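Local coordinates for lovastatin nonaketide synthase, polyketide synthase component (Aspergillus terreus, PDB 7CPX), which builds the dihydromonacolin L nonaketide from nine malonyl-CoA units, together with the partner protein lovC, in lovastatin biosynthesis, at residues P1920-L1931 and W2088-L2099. The protein carries 2 engineered substitutions. Numbering follows the deposited sequence.
Sequences PDYIYTEADNNL and WEHVVSLARQGL
Val2092 packs on the ring of Tyr1924. Its CG1 stands over the centre of one ring face, 3.6 Å from the centroid and only 4° off the normal, a CH-pi contact. CG2 of the same valine lies 3.7 Å from Tyr1924 CZ, near the hydroxyl end. With CG anti to the backbone N (chi1 -175°), the ring end of Tyr1924 comes nearer the helix than its CB bond direction suggests. Trp2088 borders this ring at its edge, with Trp2088 CE3 3.6 Å from Tyr1924 CD1. Further along, Leu1931 CD2 meets Leu2099 CD2 at 4.0 Å, and Leu2099 CD1 touches Asn1930 CB.

The chain between the two segments forms a parallel five-stranded sheet, consistent with the nucleotide-binding part of a medium-chain reductase fold. It then returns to the largely antiparallel part before helix 2085-2095. The contact packs this helix, which also touches helix 1935-1953, against strand 1923-1924, paired with strand 1901-1909, and the loop after it.

At one end the indole is held by the backbone. Trp2088 NE1 donates to Asp1921 O, while Ile1923 O lies over one indole face, off its centre.

At the other end Arg2096 extends its chain toward two acids in a salt-bridge network. Its NE and NH2 both donate hydrogen bonds to Asp1928 OD2, at 3.3 Å and 2.9 Å, a side-on grip on a single oxygen. Arg2096 NH2 also donates to Glu1926 OE1 at 3.0 Å, approaching from above that carboxylate plane. Both acids lie at the guanidinium edge. Asp1928 OD1 takes the backbone N of Asn1930 in an Asx turn, and also its ND2, so both carboxylate oxygens are engaged.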
ATOM      1  N   PRO A1920      52.188  13.206  30.714  1.00123.64           N
ATOM      2  CA  PRO A1920      52.963  12.012  31.088  1.00123.64           C
ATOM      3  C   PRO A1920      52.173  11.005  31.900  1.00123.64           C
ATOM      4  O   PRO A1920      52.511   9.815  31.883  1.00123.64           O
ATOM      5  CB  PRO A1920      54.134  12.587  31.899  1.00123.64           C
ATOM      6  CG  PRO A1920      54.193  14.031  31.539  1.00123.64           C
ATOM      7  CD  PRO A1920      52.786  14.438  31.254  1.00123.64           C
ATOM      8  N   ASP A1921      51.132  11.442  32.612  1.00124.46           N
ATOM      9  CA  ASP A1921      50.342  10.519  33.419  1.00124.46           C
ATOM     10  C   ASP A1921      49.711   9.418  32.578  1.00124.46           C
ATOM     11  O   ASP A1921      49.362   8.364  33.118  1.00124.46           O
ATOM     12  CB  ASP A1921      49.252  11.283  34.170  1.00124.46           C
ATOM     13  CG  ASP A1921      49.807  12.404  35.024  1.00124.46           C
ATOM     14  OD1 ASP A1921      50.956  12.279  35.498  1.00124.46           O
ATOM     15  OD2 ASP A1921      49.096  13.411  35.222  1.00124.46           O
ATOM     16  N   TYR A1922      49.558   9.639  31.273  1.00122.59           N
ATOM     17  CA  TYR A1922      48.936   8.679  30.371  1.00122.59           C
ATOM     18  C   TYR A1922      49.960   8.003  29.465  1.00122.59           C
ATOM     19  O   TYR A1922      49.621   7.547  28.371  1.00122.59           O
ATOM     20  CB  TYR A1922      47.865   9.364  29.525  1.00122.59           C
ATOM     21  CG  TYR A1922      46.785  10.051  30.327  1.00122.59           C
ATOM     22  CD1 TYR A1922      45.677   9.352  30.777  1.00122.59           C
ATOM     23  CD2 TYR A1922      46.872  11.402  30.625  1.00122.59           C
ATOM     24  CE1 TYR A1922      44.687   9.977  31.508  1.00122.59           C
ATOM     25  CE2 TYR A1922      45.889  12.035  31.353  1.00122.59           C
ATOM     26  CZ  TYR A1922      44.797  11.320  31.794  1.00122.59           C
ATOM     27  OH  TYR A1922      43.815  11.950  32.521  1.00122.59           O
ATOM     28  N   ILE A1923      51.215   7.933  29.902  1.00122.59           N
ATOM     29  CA  ILE A1923      52.304   7.407  29.090  1.00122.59           C
ATOM     30  C   ILE A1923      53.030   6.325  29.875  1.00122.59           C
ATOM     31  O   ILE A1923      53.346   6.513  31.055  1.00122.59           O
ATOM     32  CB  ILE A1923      53.291   8.513  28.672  1.00122.59           C
ATOM     33  CG1 ILE A1923      52.536   9.695  28.062  1.00122.59           C
ATOM     34  CG2 ILE A1923      54.313   7.964  27.684  1.00122.59           C
ATOM     35  CD1 ILE A1923      53.434  10.821  27.612  1.00122.59           C
ATOM     36  N   TYR A1924      53.293   5.197  29.219  1.00128.80           N
ATOM     37  CA  TYR A1924      54.172   4.158  29.743  1.00128.80           C
ATOM     38  C   TYR A1924      55.508   4.293  29.020  1.00128.80           C
ATOM     39  O   TYR A1924      55.616   3.967  27.835  1.00128.80           O
ATOM     40  CB  TYR A1924      53.563   2.771  29.544  1.00128.80           C
ATOM     41  CG  TYR A1924      54.361   1.660  30.182  1.00128.80           C
ATOM     42  CD1 TYR A1924      54.368   1.487  31.558  1.00128.80           C
ATOM     43  CD2 TYR A1924      55.103   0.778  29.408  1.00128.80           C
ATOM     44  CE1 TYR A1924      55.095   0.474  32.146  1.00128.80           C
ATOM     45  CE2 TYR A1924      55.831  -0.240  29.988  1.00128.80           C
ATOM     46  CZ  TYR A1924      55.825  -0.386  31.359  1.00128.80           C
ATOM     47  OH  TYR A1924      56.550  -1.399  31.943  1.00128.80           O
ATOM     48  N   THR A1925      56.522   4.773  29.737  1.00127.94           N
ATOM     49  CA  THR A1925      57.753   5.240  29.116  1.00127.94           C
ATOM     50  C   THR A1925      58.781   4.142  28.874  1.00127.94           C
ATOM     51  O   THR A1925      59.782   4.399  28.196  1.00127.94           O
ATOM     52  CB  THR A1925      58.392   6.333  29.981  1.00127.94           C
ATOM     53  OG1 THR A1925      58.721   5.796  31.268  1.00127.94           O
ATOM     54  CG2 THR A1925      57.437   7.505  30.154  1.00127.94           C
ATOM     55  N   GLU A1926      58.572   2.938  29.398  1.00131.64           N
ATOM     56  CA  GLU A1926      59.566   1.886  29.233  1.00131.64           C
ATOM     57  C   GLU A1926      59.647   1.451  27.775  1.00131.64           C
ATOM     58  O   GLU A1926      58.628   1.278  27.102  1.00131.64           O
ATOM     59  CB  GLU A1926      59.231   0.687  30.117  1.00131.64           C
ATOM     60  CG  GLU A1926      60.314  -0.378  30.147  1.00131.64           C
ATOM     61  CD  GLU A1926      59.959  -1.545  31.047  1.00131.64           C
ATOM     62  OE1 GLU A1926      58.859  -1.528  31.637  1.00131.64           O
ATOM     63  OE2 GLU A1926      60.780  -2.478  31.162  1.00131.64           O
ATOM     64  N   ALA A1927      60.875   1.274  27.289  1.00132.14           N
ATOM     65  CA  ALA A1927      61.116   0.827  25.918  1.00132.14           C
ATOM     66  C   ALA A1927      61.291  -0.692  25.879  1.00132.14           C
ATOM     67  O   ALA A1927      62.330  -1.226  25.492  1.00132.14           O
ATOM     68  CB  ALA A1927      62.331   1.541  25.338  1.00132.14           C
ATOM     69  N   ASP A1928      60.237  -1.387  26.296  1.00137.55           N
ATOM     70  CA  ASP A1928      60.258  -2.842  26.363  1.00137.55           C
ATOM     71  C   ASP A1928      60.042  -3.422  24.972  1.00137.55           C
ATOM     72  O   ASP A1928      58.984  -3.220  24.365  1.00137.55           O
ATOM     73  CB  ASP A1928      59.186  -3.342  27.328  1.00137.55           C
ATOM     74  CG  ASP A1928      59.224  -4.846  27.515  1.00137.55           C
ATOM     75  OD1 ASP A1928      60.144  -5.492  26.972  1.00137.55           O
ATOM     76  OD2 ASP A1928      58.331  -5.382  28.205  1.00137.55           O
ATOM     77  N   ASN A1929      61.045  -4.144  24.465  1.00141.05           N
ATOM     78  CA  ASN A1929      60.913  -4.785  23.162  1.00141.05           C
ATOM     79  C   ASN A1929      59.872  -5.896  23.172  1.00141.05           C
ATOM     80  O   ASN A1929      59.353  -6.248  22.107  1.00141.05           O
ATOM     81  CB  ASN A1929      62.262  -5.344  22.711  1.00141.05           C
ATOM     82  CG  ASN A1929      63.304  -4.261  22.512  1.00141.05           C
ATOM     83  OD1 ASN A1929      63.417  -3.683  21.430  1.00141.05           O
ATOM     84  ND2 ASN A1929      64.071  -3.978  23.558  1.00141.05           N
ATOM     85  N   ASN A1930      59.555  -6.453  24.343  1.00141.80           N
ATOM     86  CA  ASN A1930      58.488  -7.444  24.419  1.00141.80           C
ATOM     87  C   ASN A1930      57.174  -6.858  23.925  1.00141.80           C
ATOM     88  O   ASN A1930      56.401  -7.533  23.236  1.00141.80           O
ATOM     89  CB  ASN A1930      58.349  -7.957  25.851  1.00141.80           C
ATOM     90  CG  ASN A1930      59.581  -8.703  26.324  1.00141.80           C
ATOM     91  OD1 ASN A1930      59.637  -9.932  26.269  1.00141.80           O
ATOM     92  ND2 ASN A1930      60.580  -7.961  26.789  1.00141.80           N
ATOM     93  N   LEU A1931      56.904  -5.596  24.269  1.00136.62           N
ATOM     94  CA  LEU A1931      55.806  -4.844  23.666  1.00136.62           C
ATOM     95  C   LEU A1931      56.236  -4.442  22.254  1.00136.62           C
ATOM     96  O   LEU A1931      56.519  -3.281  21.948  1.00136.62           O
ATOM     97  CB  LEU A1931      55.449  -3.637  24.522  1.00136.62           C
ATOM     98  CG  LEU A1931      55.100  -3.946  25.980  1.00136.62           C
ATOM     99  CD1 LEU A1931      54.893  -2.664  26.768  1.00136.62           C
ATOM    100  CD2 LEU A1931      53.866  -4.832  26.065  1.00136.62           C
ATOM    101  N   TRP A2088      48.788   1.974  34.308  1.00128.38           N
ATOM    102  CA  TRP A2088      49.518   1.371  33.198  1.00128.38           C
ATOM    103  C   TRP A2088      50.492   0.310  33.686  1.00128.38           C
ATOM    104  O   TRP A2088      50.810  -0.618  32.937  1.00128.38           O
ATOM    105  CB  TRP A2088      50.267   2.406  32.345  1.00128.38           C
ATOM    106  CG  TRP A2088      50.390   3.803  32.871  1.00128.38           C
ATOM    107  CD1 TRP A2088      49.426   4.768  32.870  1.00128.38           C
ATOM    108  CD2 TRP A2088      51.563   4.408  33.429  1.00128.38           C
ATOM    109  NE1 TRP A2088      49.920   5.931  33.409  1.00128.38           N
ATOM    110  CE2 TRP A2088      51.230   5.737  33.759  1.00128.38           C
ATOM    111  CE3 TRP A2088      52.859   3.953  33.690  1.00128.38           C
ATOM    112  CZ2 TRP A2088      52.145   6.613  34.340  1.00128.38           C
ATOM    113  CZ3 TRP A2088      53.765   4.824  34.267  1.00128.38           C
ATOM    114  CH2 TRP A2088      53.404   6.138  34.586  1.00128.38           C
ATOM    115  N   GLU A2089      50.962   0.405  34.933  1.00130.52           N
ATOM    116  CA  GLU A2089      51.799  -0.666  35.468  1.00130.52           C
ATOM    117  C   GLU A2089      51.037  -1.987  35.490  1.00130.52           C
ATOM    118  O   GLU A2089      51.531  -3.015  35.014  1.00130.52           O
ATOM    119  CB  GLU A2089      52.292  -0.300  36.867  1.00130.52           C
ATOM    120  CG  GLU A2089      53.356   0.783  36.882  1.00130.52           C
ATOM    121  CD  GLU A2089      53.795   1.152  38.285  1.00130.52           C
ATOM    122  OE1 GLU A2089      53.253   0.573  39.249  1.00130.52           O
ATOM    123  OE2 GLU A2089      54.680   2.022  38.422  1.00130.52           O
ATOM    124  N   HIS A2090      49.814  -1.968  36.025  1.00129.37           N
ATOM    125  CA  HIS A2090      48.980  -3.163  36.047  1.00129.37           C
ATOM    126  C   HIS A2090      48.617  -3.603  34.635  1.00129.37           C
ATOM    127  O   HIS A2090      48.567  -4.804  34.343  1.00129.37           O
ATOM    128  CB  HIS A2090      47.722  -2.886  36.870  1.00129.37           C
ATOM    129  CG  HIS A2090      46.762  -4.032  36.925  1.00129.37           C
ATOM    130  ND1 HIS A2090      47.084  -5.248  37.488  1.00129.37           N
ATOM    131  CD2 HIS A2090      45.481  -4.141  36.502  1.00129.37           C
ATOM    132  CE1 HIS A2090      46.045  -6.059  37.402  1.00129.37           C
ATOM    133  NE2 HIS A2090      45.058  -5.412  36.809  1.00129.37           N
ATOM    134  N   VAL A2091      48.356  -2.643  33.748  1.00127.71           N
ATOM    135  CA  VAL A2091      48.001  -2.977  32.372  1.00127.71           C
ATOM    136  C   VAL A2091      49.132  -3.749  31.705  1.00127.71           C
ATOM    137  O   VAL A2091      48.919  -4.815  31.114  1.00127.71           O
ATOM    138  CB  VAL A2091      47.652  -1.698  31.589  1.00127.71           C
ATOM    139  CG1 VAL A2091      47.652  -1.965  30.095  1.00127.71           C
ATOM    140  CG2 VAL A2091      46.304  -1.163  32.035  1.00127.71           C
ATOM    141  N   VAL A2092      50.357  -3.225  31.796  1.00129.72           N
ATOM    142  CA  VAL A2092      51.490  -3.896  31.171  1.00129.72           C
ATOM    143  C   VAL A2092      51.790  -5.213  31.870  1.00129.72           C
ATOM    144  O   VAL A2092      52.199  -6.184  31.224  1.00129.72           O
ATOM    145  CB  VAL A2092      52.725  -2.977  31.148  1.00129.72           C
ATOM    146  CG1 VAL A2092      52.421  -1.705  30.373  1.00129.72           C
ATOM    147  CG2 VAL A2092      53.191  -2.654  32.559  1.00129.72           C
ATOM    148  N   SER A2093      51.607  -5.277  33.192  1.00131.40           N
ATOM    149  CA  SER A2093      51.833  -6.531  33.900  1.00131.40           C
ATOM    150  C   SER A2093      50.890  -7.614  33.396  1.00131.40           C
ATOM    151  O   SER A2093      51.305  -8.751  33.145  1.00131.40           O
ATOM    152  CB  SER A2093      51.655  -6.321  35.404  1.00131.40           C
ATOM    153  OG  SER A2093      51.829  -7.537  36.110  1.00131.40           O
ATOM    154  N   LEU A2094      49.609  -7.274  33.237  1.00129.77           N
ATOM    155  CA  LEU A2094      48.650  -8.244  32.720  1.00129.77           C
ATOM    156  C   LEU A2094      48.961  -8.603  31.273  1.00129.77           C
ATOM    157  O   LEU A2094      48.837  -9.767  30.874  1.00129.77           O
ATOM    158  CB  LEU A2094      47.231  -7.695  32.836  1.00129.77           C
ATOM    159  CG  LEU A2094      46.645  -7.500  34.230  1.00129.77           C
ATOM    160  CD1 LEU A2094      45.306  -6.790  34.126  1.00129.77           C
ATOM    161  CD2 LEU A2094      46.486  -8.835  34.934  1.00129.77           C
ATOM    162  N   ALA A2095      49.363  -7.616  30.470  1.00128.35           N
ATOM    163  CA  ALA A2095      49.704  -7.892  29.079  1.00128.35           C
ATOM    164  C   ALA A2095      50.864  -8.874  28.995  1.00128.35           C
ATOM    165  O   ALA A2095      50.861  -9.792  28.168  1.00128.35           O
ATOM    166  CB  ALA A2095      50.045  -6.591  28.353  1.00128.35           C
ATOM    167  N   ARG A2096      51.859  -8.702  29.866  1.00132.28           N
ATOM    168  CA  ARG A2096      53.006  -9.598  29.889  1.00132.28           C
ATOM    169  C   ARG A2096      52.611 -11.022  30.254  1.00132.28           C
ATOM    170  O   ARG A2096      53.404 -11.946  30.048  1.00132.28           O
ATOM    171  CB  ARG A2096      54.056  -9.056  30.856  1.00132.28           C
ATOM    172  CG  ARG A2096      54.846  -7.897  30.264  1.00132.28           C
ATOM    173  CD  ARG A2096      55.472  -7.011  31.324  1.00132.28           C
ATOM    174  NE  ARG A2096      56.317  -5.986  30.724  1.00132.28           N
ATOM    175  CZ  ARG A2096      56.845  -4.963  31.382  1.00132.28           C
ATOM    176  NH1 ARG A2096      56.621  -4.781  32.673  1.00132.28           N
ATOM    177  NH2 ARG A2096      57.617  -4.100  30.728  1.00132.28           N
ATOM    178  N   GLN A2097      51.405 -11.219  30.791  1.00131.66           N
ATOM    179  CA  GLN A2097      50.930 -12.568  31.069  1.00131.66           C
ATOM    180  C   GLN A2097      50.496 -13.304  29.806  1.00131.66           C
ATOM    181  O   GLN A2097      50.380 -14.534  29.835  1.00131.66           O
ATOM    182  CB  GLN A2097      49.762 -12.527  32.057  1.00131.66           C
ATOM    183  CG  GLN A2097      50.094 -11.882  33.393  1.00131.66           C
ATOM    184  CD  GLN A2097      48.978 -12.041  34.407  1.00131.66           C
ATOM    185  OE1 GLN A2097      48.016 -12.774  34.178  1.00131.66           O
ATOM    186  NE2 GLN A2097      49.100 -11.354  35.537  1.00131.66           N
ATOM    187  N   GLY A2098      50.252 -12.590  28.707  1.00130.07           N
ATOM    188  CA  GLY A2098      49.728 -13.223  27.511  1.00130.07           C
ATOM    189  C   GLY A2098      50.255 -12.682  26.197  1.00130.07           C
ATOM    190  O   GLY A2098      49.618 -12.868  25.155  1.00130.07           O
ATOM    191  N   LEU A2099      51.405 -12.011  26.219  1.00132.14           N
ATOM    192  CA  LEU A2099      51.989 -11.507  24.978  1.00132.14           C
ATOM    193  C   LEU A2099      52.217 -12.596  23.936  1.00132.14           C
ATOM    194  O   LEU A2099      51.913 -12.353  22.756  1.00132.14           O
ATOM    195  CB  LEU A2099      53.314 -10.790  25.272  1.00132.14           C
ATOM    196  CG  LEU A2099      53.256  -9.644  26.279  1.00132.14           C
ATOM    197  CD1 LEU A2099      54.651  -9.115  26.576  1.00132.14           C
ATOM    198  CD2 LEU A2099      52.353  -8.524  25.793  1.00132.14           C
TER